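PDB 3SFW: dihydropyrimidinase from Brevibacillus agri, which catalyses the reversible hydrolytic ring opening of dihydropyrimidines such as dihydrouracil to N-carbamoyl amino acids, at a site that holds two zinc ions. Local coordinates for residues A[69-74]-A[316-321]; A[136-141]-A[174-179]; A[46-51]-A[395-400]; A[240-245]-A[290-295]; A[24-29]-A[431-436]. All blocks are in the same frame, centred on the assembly; numbering follows the deposited sequence.

In the fold
Interactions 1 and 4 are buried contacts of loop segments in the catalytic barrel, and both rely on polar side-chain bonds: a histidine to a carboxylate in interaction 1, an arginine to a serine in interaction 4. Interaction 2, also largely buried, lies farther out, about 22 Å from the chain centre; it joins outer helices mainly through apolar side chains, with no hydrogen bond across. Interactions 3 and 5 are partly buried and belong to the beta-rich part of the chain. Their centres are about 19 Å apart, and strands 393-403 and 422-432, neighbours in one sheet, link them. Interaction 3 is an antiparallel strand pair backed by aromatic packing, whereas interaction 5 joins two hairpin turns through a salt bridge.

Interaction 1. Residues A[69-74]-A[316-321]; sequences VTSDNF and HCPFNF
H316 and D72 make the shortest polar contact between the two loops: H316 NE2 donates to D72 OD2 at 2.7 Å, with an N-H...O angle of 155°. The carboxylate oxygen receives it on its anti lone pair and lies almost in the imidazole plane. With CG anti to the backbone N (chi1 -174°), the imidazole of H316 reaches out to the aspartate, while P318 CD sits 3.4 Å above the plane of the H316 ring, offset toward its rim. The other carboxylate oxygen, D72 OD1, is hydrogen-bonded to T76 and to the backbone N of N412, so the whole group is fixed. Putting an alanine at H316 would probably leave D72 OD2 without its N-H donor and uncover the flank of P318.

The tight part follows along T70 and S71. S71 N donates to P318 O at 2.8 Å, from 35° out of the carbonyl plane, and T70 CA approaches the same oxygen at 3.2 Å. The methyl of T70 comes obliquely to the ring of F319, CG2 to CZ 3.6 Å, and also touches sulfur, CG2 to C317 SG 3.8 Å. Its hydroxyl turns to the backbone of H60 and M63. By contrast, the outer side is looser: V69 is exposed and directs its side chain away, and S71 CB touches N320 ND2 at 3.7 Å, both residues being partly exposed.

H60 and D315, which flank this contact, are zinc ligands, and the C317 side chain is about 6 Å from a zinc ion. These are active-site loops of an amidohydrolase TIM barrel with a binuclear zinc centre.

Interaction 2. Residues A[136-141]-A[174-179]; sequences ELESVV and KELGAL
The carbonyl oxygen of L137 takes the helical bond from V141 N at 2.9 Å and is also touched by a methyl from the facing segment, L176 CD1, at 3.7 Å. No hydrogen bond spans the two segments; the evidence for their association is apolar contact centred on L176, whose CA lies 6.8 Å from the CA of E138, the nearest such pair.

L176 carries the contact. Its CG stands anti to the carbonyl carbon (chi1 -66°), and the forked end is laid against one turn of helix 131-142. One branch, CD1, reaches L137 CB at 3.8 Å and V141 CG2 at 4.1 Å. The other, CD2, lies 4.1 Å from E138 CG, where the extended glutamate chain crosses it at about a right angle on the exposed border. V141 uses both methyls: CG1 rests 3.6 Å from L176 O, and CG2 touches A178 CB at 4.2 Å.

G177 ends helix 163-176 with a positive phi of 80°, where a beta carbon would run into the carbonyl oxygen of L176. The turn lets A178 join the contact before the chain runs into strand 180-182. V140 and L137 also pack on helix 101-112. T457 meets V141, while the backbone of G177 bonds to F458, so the C-terminal tail borders this junction of two outer helices.

Interaction 3. Residues A[46-51]-A[395-400]; sequences TGYYLL and LFDPTV
The ring of Y48 has D397 at its edge: D397 OD2 lies in the ring plane, 3.8 Å from Y48 CE1. D397 CG, anti to the backbone N (chi1 -174°), sets the carboxylate there, turned 49° from the ring. Over the centre of one ring face lies T46 O, 3.8 Å above the plane of Y48, from the same segment. L395 CB approaches obliquely, 3.9 Å from Y48 CD2. The ring of Y49 meets F396 edge to edge but loosely, whereas P398 crosses it at about a right angle, P398 CG lying 3.7 Å from Y49 CE2.

Y49 N to F396 O and F396 N to Y49 O are each 2.9 Å; this reciprocal pair makes Y49 and F396 an antiparallel hydrogen-bonded pair. L50 and L395 form the adjoining non-hydrogen-bonded pair, side by side on the other sheet face. The N-to-C directions of the short strand axes are 135° apart, well short of a flat antiparallel pair, so the strands are strongly twisted.

Beyond the pair the chain bends in an Asx turn. D397 OD1 is gripped by T399 N, by T399 OG1 at 2.8 Å, and by a water that also donates to G47 O at 2.7 Å, linking the two segments.

Strand 49-59 lies between strands 9-11 and 393-403, and strand 422-432 pairs with the far edge of 393-403. Helix 361-376 packs against Y49 and L51, while F350 of helix 345-354 stacks edge-to-face on F396.

Interaction 4. Residues A[240-245]-A[290-295]; sequences VSCADA and PLREKW
The backbones of S241 to A243 and P290 to W295 run in directions 39° apart but stay well separated, C242 CA lying 6.9 Å from R292 CA. Both lie in loops, and one helix start, of an amidohydrolase TIM barrel: S241 follows strand 234-237, C242 is the N-cap of helix 243-254, and the loop from P290 leads into helix 295-305. Side chains must therefore make the contact.

R292 carries most of it. Its chain bends at chi2 (-56°), folding back so that CG comes 3.3 Å from S241 O and the guanidinium turns to the serine hydroxyl. R292 NE donates to S241 OG at 2.8 Å with an N-H...O angle of 162°, and the oxygen lies close to the guanidinium plane, at its edge. P290 CD rests 3.5 Å above the plane of the R292 guanidinium, offset toward its rim. E217 binds both S241 OG and R292 NH2, and R292 NH1 reaches the carbonyl of R212. The buried arginine thus has a partner at each nitrogen, and its charge is probably balanced by E217. C242 adds a weaker touch, CB to R292 NE 4.0 Å.

The second patch is apolar, between buried A243 and exposed W295. The six-membered ring of the indole comes obliquely to the first turn of helix 243-254, where A243 CB meets W295 CZ3 at 3.5 Å. The pyrrole side is tethered too: W295 NE1 donates to E293 OE1 at 3.0 Å, nearly in the indole plane and on the anti lone pair of that oxygen.

Interaction 5. Residues A[24-29]-A[431-436]; sequences DGEKVV and LSRGAF
E26 and R433 pair at the tips of two beta hairpins, a type II' turn from D24 to K27 and a type I' turn from S432 to A435. The side chains lie side by side and point the same way. E26 is extended beyond CG (chi2 -159°), whereas R433 folds at chi3 (-66°), which brings its guanidinium back beside the carboxylate. The resulting salt bridge joins R433 NH1 to E26 OE2 at 2.9 Å. The oxygen lies in the guanidinium plane, but the donor comes from 40° above the carboxylate plane.

Each partner is held again outside the pair: E26 OE1 by R451, and R433 NH2 by D119 and the carbonyl of A449. E26 therefore sits where two arginines come close, and probably offsets their charges. Replaced by a glutamine, E26 would be likely to leave R433 and R451 facing each other without that negative charge.

Between the backbones the turns meet through CH...O contacts, E26 CA to R433 O at 3.2 Å and R433 CA to E26 O at 3.5 Å. G434 fits because it has no CB, which would clash with G25 O; that oxygen lies just 3.7 Å from G434 CA.

Interaction 1. Residues A[69-74]-A[316-321]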
# COMPACT_ATOMS: atom_id res chain seq x y z
N VAL A 69 39.90 0.55 16.97
CA VAL A 69 39.55 1.99 16.80
C VAL A 69 39.58 2.30 15.31
O VAL A 69 40.48 1.84 14.63
CB VAL A 69 40.52 2.90 17.53
CG1 VAL A 69 40.21 4.40 17.29
CG2 VAL A 69 40.48 2.59 19.03
N THR A 70 38.63 3.10 14.80
CA THR A 70 38.65 3.35 13.35
C THR A 70 39.95 4.01 12.93
O THR A 70 40.56 4.81 13.69
CB THR A 70 37.42 4.16 12.83
OG1 THR A 70 37.35 5.44 13.51
CG2 THR A 70 36.18 3.41 13.05
N SER A 71 40.38 3.74 11.69
CA SER A 71 41.74 4.02 11.35
C SER A 71 41.98 5.45 10.90
O SER A 71 43.11 5.86 10.84
CB SER A 71 42.28 3.05 10.28
OG SER A 71 41.60 3.26 9.06
N ASP A 72 40.93 6.20 10.56
CA ASP A 72 41.10 7.65 10.38
C ASP A 72 40.78 8.35 11.68
O ASP A 72 39.76 8.05 12.29
CB ASP A 72 40.11 8.19 9.31
CG ASP A 72 40.67 8.11 7.89
OD1 ASP A 72 41.86 8.41 7.67
OD2 ASP A 72 39.86 7.82 6.99
N ASN A 73 41.62 9.30 12.07
CA ASN A 73 41.27 10.18 13.18
C ASN A 73 40.73 11.49 12.63
O ASN A 73 40.37 11.56 11.44
CB ASN A 73 42.49 10.40 14.11
CG ASN A 73 43.69 11.06 13.41
OD1 ASN A 73 44.82 11.11 13.98
ND2 ASN A 73 43.51 11.53 12.23
N PHE A 74 40.55 12.50 13.48
CA PHE A 74 39.96 13.75 12.98
C PHE A 74 40.83 14.47 11.99
O PHE A 74 40.33 15.09 11.09
CB PHE A 74 39.50 14.68 14.11
CG PHE A 74 38.11 14.39 14.56
CD1 PHE A 74 37.86 13.28 15.38
CD2 PHE A 74 37.04 15.19 14.13
CE1 PHE A 74 36.55 12.94 15.79
CE2 PHE A 74 35.70 14.82 14.47
CZ PHE A 74 35.46 13.73 15.33
N HIS A 316 31.31 6.68 7.14
CA HIS A 316 32.76 6.41 7.11
C HIS A 316 33.17 5.81 8.46
O HIS A 316 33.05 6.46 9.50
CB HIS A 316 33.54 7.72 6.91
CG HIS A 316 35.01 7.52 6.74
ND1 HIS A 316 35.53 6.79 5.68
CD2 HIS A 316 36.06 7.96 7.46
CE1 HIS A 316 36.85 6.78 5.77
NE2 HIS A 316 37.20 7.47 6.85
N CYS A 317 33.70 4.58 8.44
CA CYS A 317 33.95 3.88 9.69
C CYS A 317 35.10 2.87 9.34
O CYS A 317 34.89 1.66 9.33
CB CYS A 317 32.65 3.18 10.14
SG CYS A 317 32.72 2.51 11.86
N PRO A 318 36.29 3.41 9.01
CA PRO A 318 37.31 2.59 8.33
C PRO A 318 38.12 1.69 9.29
O PRO A 318 38.49 2.11 10.40
CB PRO A 318 38.21 3.64 7.67
CG PRO A 318 38.15 4.80 8.69
CD PRO A 318 36.67 4.83 9.05
N PHE A 319 38.41 0.48 8.82
CA PHE A 319 39.37 -0.40 9.51
C PHE A 319 40.24 -1.01 8.43
O PHE A 319 39.73 -1.47 7.39
CB PHE A 319 38.61 -1.52 10.22
CG PHE A 319 37.66 -1.03 11.28
CD1 PHE A 319 38.14 -0.69 12.55
CD2 PHE A 319 36.29 -0.91 11.01
CE1 PHE A 319 37.26 -0.19 13.54
CE2 PHE A 319 35.38 -0.44 12.02
CZ PHE A 319 35.87 -0.13 13.30
N ASN A 320 41.55 -1.04 8.67
CA ASN A 320 42.43 -1.72 7.75
C ASN A 320 42.03 -3.19 7.54
O ASN A 320 41.62 -3.88 8.47
CB ASN A 320 43.88 -1.66 8.27
CG ASN A 320 44.42 -0.29 8.24
OD1 ASN A 320 44.68 0.25 7.17
ND2 ASN A 320 44.56 0.33 9.42
N PHE A 321 42.25 -3.66 6.33
CA PHE A 321 42.06 -5.06 6.02
C PHE A 321 43.08 -5.89 6.81
O PHE A 321 42.71 -6.86 7.47
CB PHE A 321 42.32 -5.28 4.54
CG PHE A 321 42.05 -6.71 4.10
CD1 PHE A 321 40.87 -7.35 4.42
CD2 PHE A 321 43.01 -7.42 3.38
CE1 PHE A 321 40.61 -8.65 4.01
CE2 PHE A 321 42.74 -8.72 2.95
CZ PHE A 321 41.55 -9.33 3.26

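Interaction 2. Residues A[136-141]-A[174-179]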
# COMPACT_ATOMS: atom_id res chain seq x y z
N GLU A 136 19.59 16.34 31.24
CA GLU A 136 20.84 16.77 30.65
C GLU A 136 20.69 17.23 29.21
O GLU A 136 21.46 18.09 28.75
CB GLU A 136 21.85 15.62 30.71
CG GLU A 136 23.21 16.08 30.80
CD GLU A 136 24.26 15.00 31.01
OE1 GLU A 136 24.00 13.79 31.20
OE2 GLU A 136 25.40 15.41 30.88
N LEU A 137 19.73 16.66 28.50
CA LEU A 137 19.57 16.97 27.06
C LEU A 137 19.24 18.44 26.82
O LEU A 137 19.50 18.97 25.74
CB LEU A 137 18.51 16.05 26.42
CG LEU A 137 19.03 14.63 26.15
CD1 LEU A 137 17.86 13.76 25.71
CD2 LEU A 137 20.13 14.71 25.06
N GLU A 138 18.66 19.12 27.81
CA GLU A 138 18.32 20.53 27.59
C GLU A 138 19.51 21.41 27.25
O GLU A 138 19.54 22.09 26.21
CB GLU A 138 17.50 21.12 28.76
CG GLU A 138 17.02 22.53 28.44
CD GLU A 138 16.14 23.09 29.54
OE1 GLU A 138 16.52 22.97 30.73
OE2 GLU A 138 15.04 23.58 29.21
N SER A 139 20.58 21.32 28.05
CA SER A 139 21.77 22.12 27.70
C SER A 139 22.52 21.51 26.55
O SER A 139 23.21 22.22 25.83
CB SER A 139 22.68 22.29 28.92
OG SER A 139 23.17 21.03 29.34
N VAL A 140 22.40 20.21 26.37
CA VAL A 140 23.04 19.60 25.17
C VAL A 140 22.49 20.27 23.91
O VAL A 140 23.27 20.70 23.03
CB VAL A 140 22.81 18.06 25.09
CG1 VAL A 140 23.27 17.49 23.68
CG2 VAL A 140 23.60 17.34 26.23
N VAL A 141 21.16 20.33 23.81
CA VAL A 141 20.52 20.89 22.62
C VAL A 141 20.72 22.41 22.51
O VAL A 141 21.16 22.94 21.47
CB VAL A 141 19.02 20.51 22.59
CG1 VAL A 141 18.27 21.29 21.49
CG2 VAL A 141 18.84 18.99 22.48
N LYS A 174 11.14 16.10 20.65
CA LYS A 174 10.10 17.00 20.17
C LYS A 174 10.01 18.24 21.06
O LYS A 174 9.90 19.36 20.57
CB LYS A 174 8.74 16.33 20.12
CG LYS A 174 7.71 17.30 19.49
CD LYS A 174 6.31 17.08 19.99
CE LYS A 174 5.32 18.11 19.33
NZ LYS A 174 5.53 18.24 17.84
N GLU A 175 10.12 18.02 22.37
CA GLU A 175 10.03 19.16 23.32
C GLU A 175 11.18 20.15 23.05
O GLU A 175 10.99 21.36 23.22
CB GLU A 175 10.18 18.68 24.77
CG GLU A 175 9.06 17.85 25.33
CD GLU A 175 9.36 17.37 26.76
OE1 GLU A 175 8.66 16.43 27.22
OE2 GLU A 175 10.33 17.87 27.39
N LEU A 176 12.38 19.64 22.75
CA LEU A 176 13.59 20.47 22.73
C LEU A 176 13.96 20.94 21.34
O LEU A 176 14.75 21.88 21.20
CB LEU A 176 14.80 19.69 23.31
CG LEU A 176 14.68 19.34 24.81
CD1 LEU A 176 15.87 18.42 25.18
CD2 LEU A 176 14.74 20.61 25.67
N GLY A 177 13.28 20.40 20.33
CA GLY A 177 13.63 20.71 18.96
C GLY A 177 14.85 19.94 18.44
O GLY A 177 15.70 20.50 17.73
N ALA A 178 14.96 18.66 18.82
CA ALA A 178 16.02 17.83 18.26
C ALA A 178 15.46 16.89 17.23
O ALA A 178 14.31 16.43 17.35
CB ALA A 178 16.74 17.01 19.38
N LEU A 179 16.33 16.47 16.32
CA LEU A 179 16.00 15.42 15.33
C LEU A 179 16.56 14.09 15.90
O LEU A 179 17.67 14.08 16.45
CB LEU A 179 16.77 15.75 14.03
CG LEU A 179 16.61 14.74 12.87
CD1 LEU A 179 15.17 14.66 12.44
CD2 LEU A 179 17.49 15.25 11.75

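Interaction 3. Residues A[46-51]-A[395-400]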
# COMPACT_ATOMS: atom_id res chain seq x y z
N THR A 46 37.59 28.39 -14.97
CA THR A 46 37.20 27.96 -16.31
C THR A 46 37.07 26.45 -16.40
O THR A 46 37.99 25.71 -16.01
CB THR A 46 38.26 28.46 -17.40
OG1 THR A 46 38.42 29.87 -17.31
CG2 THR A 46 37.79 28.12 -18.81
N GLY A 47 35.94 25.99 -16.94
CA GLY A 47 35.71 24.55 -17.13
C GLY A 47 35.29 23.80 -15.86
O GLY A 47 35.11 22.58 -15.87
N TYR A 48 35.13 24.53 -14.77
CA TYR A 48 34.70 23.87 -13.50
C TYR A 48 33.27 24.27 -13.14
O TYR A 48 32.82 25.41 -13.41
CB TYR A 48 35.61 24.28 -12.33
CG TYR A 48 37.10 23.98 -12.52
CD1 TYR A 48 37.55 22.94 -13.36
CD2 TYR A 48 38.05 24.77 -11.90
CE1 TYR A 48 38.94 22.69 -13.51
CE2 TYR A 48 39.41 24.53 -12.05
CZ TYR A 48 39.84 23.51 -12.85
OH TYR A 48 41.22 23.28 -12.92
N TYR A 49 32.63 23.39 -12.39
CA TYR A 49 31.54 23.77 -11.51
C TYR A 49 32.05 24.32 -10.15
O TYR A 49 33.04 23.82 -9.61
CB TYR A 49 30.66 22.56 -11.19
CG TYR A 49 29.86 22.04 -12.34
CD1 TYR A 49 29.05 22.91 -13.09
CD2 TYR A 49 29.90 20.68 -12.69
CE1 TYR A 49 28.31 22.41 -14.16
CE2 TYR A 49 29.15 20.19 -13.75
CZ TYR A 49 28.42 21.06 -14.51
OH TYR A 49 27.65 20.55 -15.53
N LEU A 50 31.38 25.34 -9.63
CA LEU A 50 31.53 25.73 -8.22
C LEU A 50 30.36 25.08 -7.48
O LEU A 50 29.20 25.45 -7.72
CB LEU A 50 31.43 27.25 -8.04
CG LEU A 50 32.57 28.14 -8.52
CD1 LEU A 50 32.85 27.97 -9.93
CD2 LEU A 50 32.38 29.63 -8.17
N LEU A 51 30.67 24.17 -6.58
CA LEU A 51 29.65 23.45 -5.77
C LEU A 51 29.72 23.91 -4.34
O LEU A 51 30.82 24.16 -3.84
CB LEU A 51 29.92 21.95 -5.81
CG LEU A 51 30.02 21.34 -7.22
CD1 LEU A 51 30.37 19.85 -7.15
CD2 LEU A 51 28.70 21.55 -7.96
N LEU A 395 35.78 23.48 -6.32
CA LEU A 395 35.94 23.61 -7.75
C LEU A 395 36.04 22.21 -8.32
O LEU A 395 36.96 21.46 -7.97
CB LEU A 395 37.23 24.40 -8.06
CG LEU A 395 37.32 25.84 -7.55
CD1 LEU A 395 38.40 26.62 -8.31
CD2 LEU A 395 36.05 26.54 -7.55
N PHE A 396 35.03 21.82 -9.13
CA PHE A 396 34.87 20.42 -9.55
C PHE A 396 34.92 20.34 -11.08
O PHE A 396 34.22 21.10 -11.79
CB PHE A 396 33.50 19.92 -9.04
CG PHE A 396 33.25 18.46 -9.30
CD1 PHE A 396 33.71 17.48 -8.40
CD2 PHE A 396 32.47 18.07 -10.38
CE1 PHE A 396 33.48 16.13 -8.63
CE2 PHE A 396 32.18 16.71 -10.60
CZ PHE A 396 32.68 15.75 -9.72
N ASP A 397 35.83 19.50 -11.60
CA ASP A 397 35.96 19.30 -13.04
C ASP A 397 35.21 18.04 -13.49
O ASP A 397 35.60 16.92 -13.20
CB ASP A 397 37.44 19.26 -13.46
CG ASP A 397 37.62 19.19 -14.98
OD1 ASP A 397 36.67 18.84 -15.68
OD2 ASP A 397 38.76 19.48 -15.46
N PRO A 398 34.04 18.24 -14.11
CA PRO A 398 33.15 17.09 -14.39
C PRO A 398 33.67 16.19 -15.55
O PRO A 398 33.14 15.10 -15.78
CB PRO A 398 31.83 17.77 -14.78
CG PRO A 398 32.29 19.10 -15.41
CD PRO A 398 33.49 19.52 -14.62
N THR A 399 34.70 16.65 -16.26
CA THR A 399 35.15 15.94 -17.50
C THR A 399 36.26 14.89 -17.27
O THR A 399 36.46 13.99 -18.08
CB THR A 399 35.67 16.95 -18.56
OG1 THR A 399 36.87 17.56 -18.12
CG2 THR A 399 34.63 18.01 -18.82
N VAL A 400 36.95 14.99 -16.14
CA VAL A 400 38.10 14.14 -15.87
C VAL A 400 37.68 12.70 -15.65
O VAL A 400 36.82 12.40 -14.81
CB VAL A 400 38.87 14.67 -14.64
CG1 VAL A 400 40.00 13.71 -14.22
CG2 VAL A 400 39.36 16.13 -14.86
O HOH W 1 36.09 20.94 -17.73

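Interaction 4. Residues A[240-245]-A[290-295]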
# COMPACT_ATOMS: atom_id res chain seq x y z
N VAL A 240 19.63 4.01 4.91
CA VAL A 240 18.55 3.17 4.34
C VAL A 240 19.16 2.33 3.19
O VAL A 240 19.80 2.89 2.29
CB VAL A 240 17.38 4.08 3.82
CG1 VAL A 240 16.29 3.23 3.11
CG2 VAL A 240 16.76 4.84 4.98
N SER A 241 19.07 0.99 3.27
CA SER A 241 19.81 0.18 2.28
C SER A 241 18.90 -0.61 1.36
O SER A 241 19.38 -1.24 0.39
CB SER A 241 20.76 -0.81 2.99
OG SER A 241 20.04 -1.87 3.62
N CYS A 242 17.62 -0.70 1.70
CA CYS A 242 16.77 -1.67 1.01
C CYS A 242 15.37 -1.18 0.74
O CYS A 242 14.87 -0.22 1.37
CB CYS A 242 16.69 -2.99 1.76
SG CYS A 242 15.88 -2.91 3.38
N ALA A 243 14.76 -1.79 -0.27
CA ALA A 243 13.41 -1.40 -0.70
C ALA A 243 12.38 -1.54 0.40
O ALA A 243 11.50 -0.68 0.53
CB ALA A 243 12.98 -2.24 -1.97
N ASP A 244 12.54 -2.54 1.28
CA ASP A 244 11.59 -2.73 2.38
C ASP A 244 11.53 -1.44 3.22
O ASP A 244 10.44 -0.96 3.55
CB ASP A 244 12.08 -3.90 3.24
CG ASP A 244 11.05 -4.35 4.27
OD1 ASP A 244 11.02 -5.58 4.52
OD2 ASP A 244 10.32 -3.52 4.87
N ALA A 245 12.69 -0.89 3.53
CA ALA A 245 12.76 0.34 4.33
C ALA A 245 12.27 1.55 3.54
O ALA A 245 11.53 2.41 4.09
CB ALA A 245 14.14 0.56 4.86
N PRO A 290 23.92 -4.74 6.00
CA PRO A 290 24.84 -5.32 5.02
C PRO A 290 24.51 -4.88 3.60
O PRO A 290 23.38 -4.48 3.30
CB PRO A 290 24.58 -6.83 5.17
CG PRO A 290 23.11 -6.92 5.61
CD PRO A 290 22.89 -5.66 6.49
N LEU A 291 25.43 -5.10 2.68
CA LEU A 291 25.15 -4.96 1.25
C LEU A 291 23.99 -5.88 0.87
O LEU A 291 23.80 -6.93 1.51
CB LEU A 291 26.42 -5.30 0.46
CG LEU A 291 27.53 -4.26 0.61
CD1 LEU A 291 28.75 -4.67 -0.26
CD2 LEU A 291 27.02 -2.88 0.16
N ARG A 292 23.21 -5.47 -0.14
CA ARG A 292 21.91 -6.05 -0.47
C ARG A 292 21.95 -6.61 -1.89
O ARG A 292 22.84 -6.28 -2.71
CB ARG A 292 20.81 -4.96 -0.43
CG ARG A 292 20.72 -4.23 0.93
CD ARG A 292 20.48 -5.30 2.07
NE ARG A 292 20.00 -4.67 3.32
CZ ARG A 292 19.78 -5.35 4.45
NH1 ARG A 292 19.93 -6.69 4.49
NH2 ARG A 292 19.32 -4.72 5.53
N GLU A 293 20.93 -7.39 -2.22
CA GLU A 293 20.75 -7.85 -3.61
C GLU A 293 20.71 -6.61 -4.50
O GLU A 293 20.11 -5.61 -4.14
CB GLU A 293 19.45 -8.62 -3.73
CG GLU A 293 19.53 -9.99 -3.05
CD GLU A 293 18.19 -10.75 -3.01
OE1 GLU A 293 17.09 -10.16 -3.13
OE2 GLU A 293 18.23 -11.92 -2.57
N LYS A 294 21.34 -6.68 -5.66
CA LYS A 294 21.63 -5.50 -6.44
C LYS A 294 20.34 -4.74 -6.84
O LYS A 294 20.38 -3.52 -7.02
CB LYS A 294 22.40 -5.91 -7.71
CG LYS A 294 22.89 -4.70 -8.53
CD LYS A 294 23.87 -5.16 -9.63
CE LYS A 294 24.11 -4.02 -10.63
NZ LYS A 294 24.86 -2.84 -9.98
N TRP A 295 19.23 -5.46 -7.02
CA TRP A 295 17.98 -4.78 -7.41
C TRP A 295 17.57 -3.66 -6.44
O TRP A 295 16.86 -2.71 -6.84
CB TRP A 295 16.80 -5.76 -7.59
CG TRP A 295 16.31 -6.40 -6.33
CD1 TRP A 295 16.73 -7.58 -5.80
CD2 TRP A 295 15.27 -5.91 -5.46
NE1 TRP A 295 16.00 -7.88 -4.67
CE2 TRP A 295 15.13 -6.85 -4.42
CE3 TRP A 295 14.48 -4.76 -5.44
CZ2 TRP A 295 14.21 -6.69 -3.39
CZ3 TRP A 295 13.52 -4.64 -4.44
CH2 TRP A 295 13.42 -5.57 -3.42

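Interaction 5. Residues A[24-29]-A[431-436]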
# COMPACT_ATOMS: atom_id res chain seq x y z
N ASP A 24 35.26 37.57 0.84
CA ASP A 24 36.04 38.53 1.66
C ASP A 24 36.15 37.93 3.04
O ASP A 24 35.14 37.66 3.69
CB ASP A 24 35.33 39.89 1.72
CG ASP A 24 36.19 41.00 2.39
OD1 ASP A 24 37.32 40.72 2.82
OD2 ASP A 24 35.76 42.15 2.41
N GLY A 25 37.35 37.49 3.41
CA GLY A 25 37.47 36.84 4.69
C GLY A 25 36.87 35.43 4.61
O GLY A 25 37.25 34.65 3.75
N GLU A 26 35.92 35.12 5.50
CA GLU A 26 35.41 33.74 5.62
C GLU A 26 34.13 33.51 4.79
O GLU A 26 33.63 32.39 4.74
CB GLU A 26 35.11 33.42 7.08
CG GLU A 26 36.36 33.49 8.00
CD GLU A 26 36.15 32.71 9.28
OE1 GLU A 26 35.08 32.80 9.87
OE2 GLU A 26 37.03 31.95 9.64
N LYS A 27 33.62 34.58 4.20
CA LYS A 27 32.22 34.58 3.70
C LYS A 27 32.13 35.06 2.25
O LYS A 27 32.97 35.83 1.75
CB LYS A 27 31.37 35.48 4.59
CG LYS A 27 30.93 34.71 5.86
CD LYS A 27 30.12 35.56 6.75
CE LYS A 27 30.11 34.99 8.13
NZ LYS A 27 29.33 35.94 9.01
N VAL A 28 31.11 34.56 1.56
CA VAL A 28 30.81 35.09 0.24
C VAL A 28 30.15 36.44 0.40
O VAL A 28 29.26 36.58 1.23
CB VAL A 28 29.85 34.14 -0.49
CG1 VAL A 28 29.41 34.76 -1.83
CG2 VAL A 28 30.56 32.76 -0.74
N VAL A 29 30.65 37.46 -0.32
CA VAL A 29 30.10 38.82 -0.20
C VAL A 29 29.46 39.35 -1.48
O VAL A 29 28.64 40.29 -1.42
CB VAL A 29 31.15 39.86 0.34
CG1 VAL A 29 31.56 39.47 1.77
CG2 VAL A 29 32.32 39.96 -0.60
N LEU A 431 37.75 25.13 -0.80
CA LEU A 431 37.86 26.20 0.20
C LEU A 431 36.97 25.90 1.38
O LEU A 431 35.82 25.41 1.20
CB LEU A 431 37.40 27.52 -0.41
CG LEU A 431 38.31 27.98 -1.57
CD1 LEU A 431 37.47 28.31 -2.80
CD2 LEU A 431 39.16 29.22 -1.16
N SER A 432 37.47 26.23 2.57
CA SER A 432 36.70 26.14 3.83
C SER A 432 36.76 27.51 4.53
O SER A 432 37.85 27.99 4.84
CB SER A 432 37.27 25.04 4.72
OG SER A 432 36.72 25.12 6.04
N ARG A 433 35.62 28.19 4.69
CA ARG A 433 35.62 29.56 5.24
C ARG A 433 36.64 30.47 4.53
O ARG A 433 37.38 31.22 5.16
CB ARG A 433 35.79 29.53 6.78
CG ARG A 433 34.45 29.20 7.52
CD ARG A 433 34.54 29.08 9.07
NE ARG A 433 35.36 27.95 9.50
CZ ARG A 433 36.69 27.97 9.66
NH1 ARG A 433 37.36 29.10 9.79
NH2 ARG A 433 37.32 26.81 9.89
N GLY A 434 36.67 30.36 3.21
CA GLY A 434 37.44 31.28 2.35
C GLY A 434 38.94 30.95 2.28
O GLY A 434 39.67 31.62 1.56
N ALA A 435 39.39 29.96 3.03
CA ALA A 435 40.80 29.53 2.92
C ALA A 435 40.89 28.22 2.18
O ALA A 435 40.13 27.28 2.45
CB ALA A 435 41.46 29.40 4.35
N PHE A 436 41.90 28.08 1.32
CA PHE A 436 42.08 26.82 0.61
C PHE A 436 42.48 25.72 1.58
O PHE A 436 43.33 25.96 2.48
CB PHE A 436 43.17 26.94 -0.44
CG PHE A 436 42.72 27.63 -1.69
CD1 PHE A 436 43.09 28.95 -1.93
CD2 PHE A 436 41.96 26.94 -2.64
CE1 PHE A 436 42.64 29.60 -3.09
CE2 PHE A 436 41.54 27.55 -3.79
CZ PHE A 436 41.90 28.86 -4.04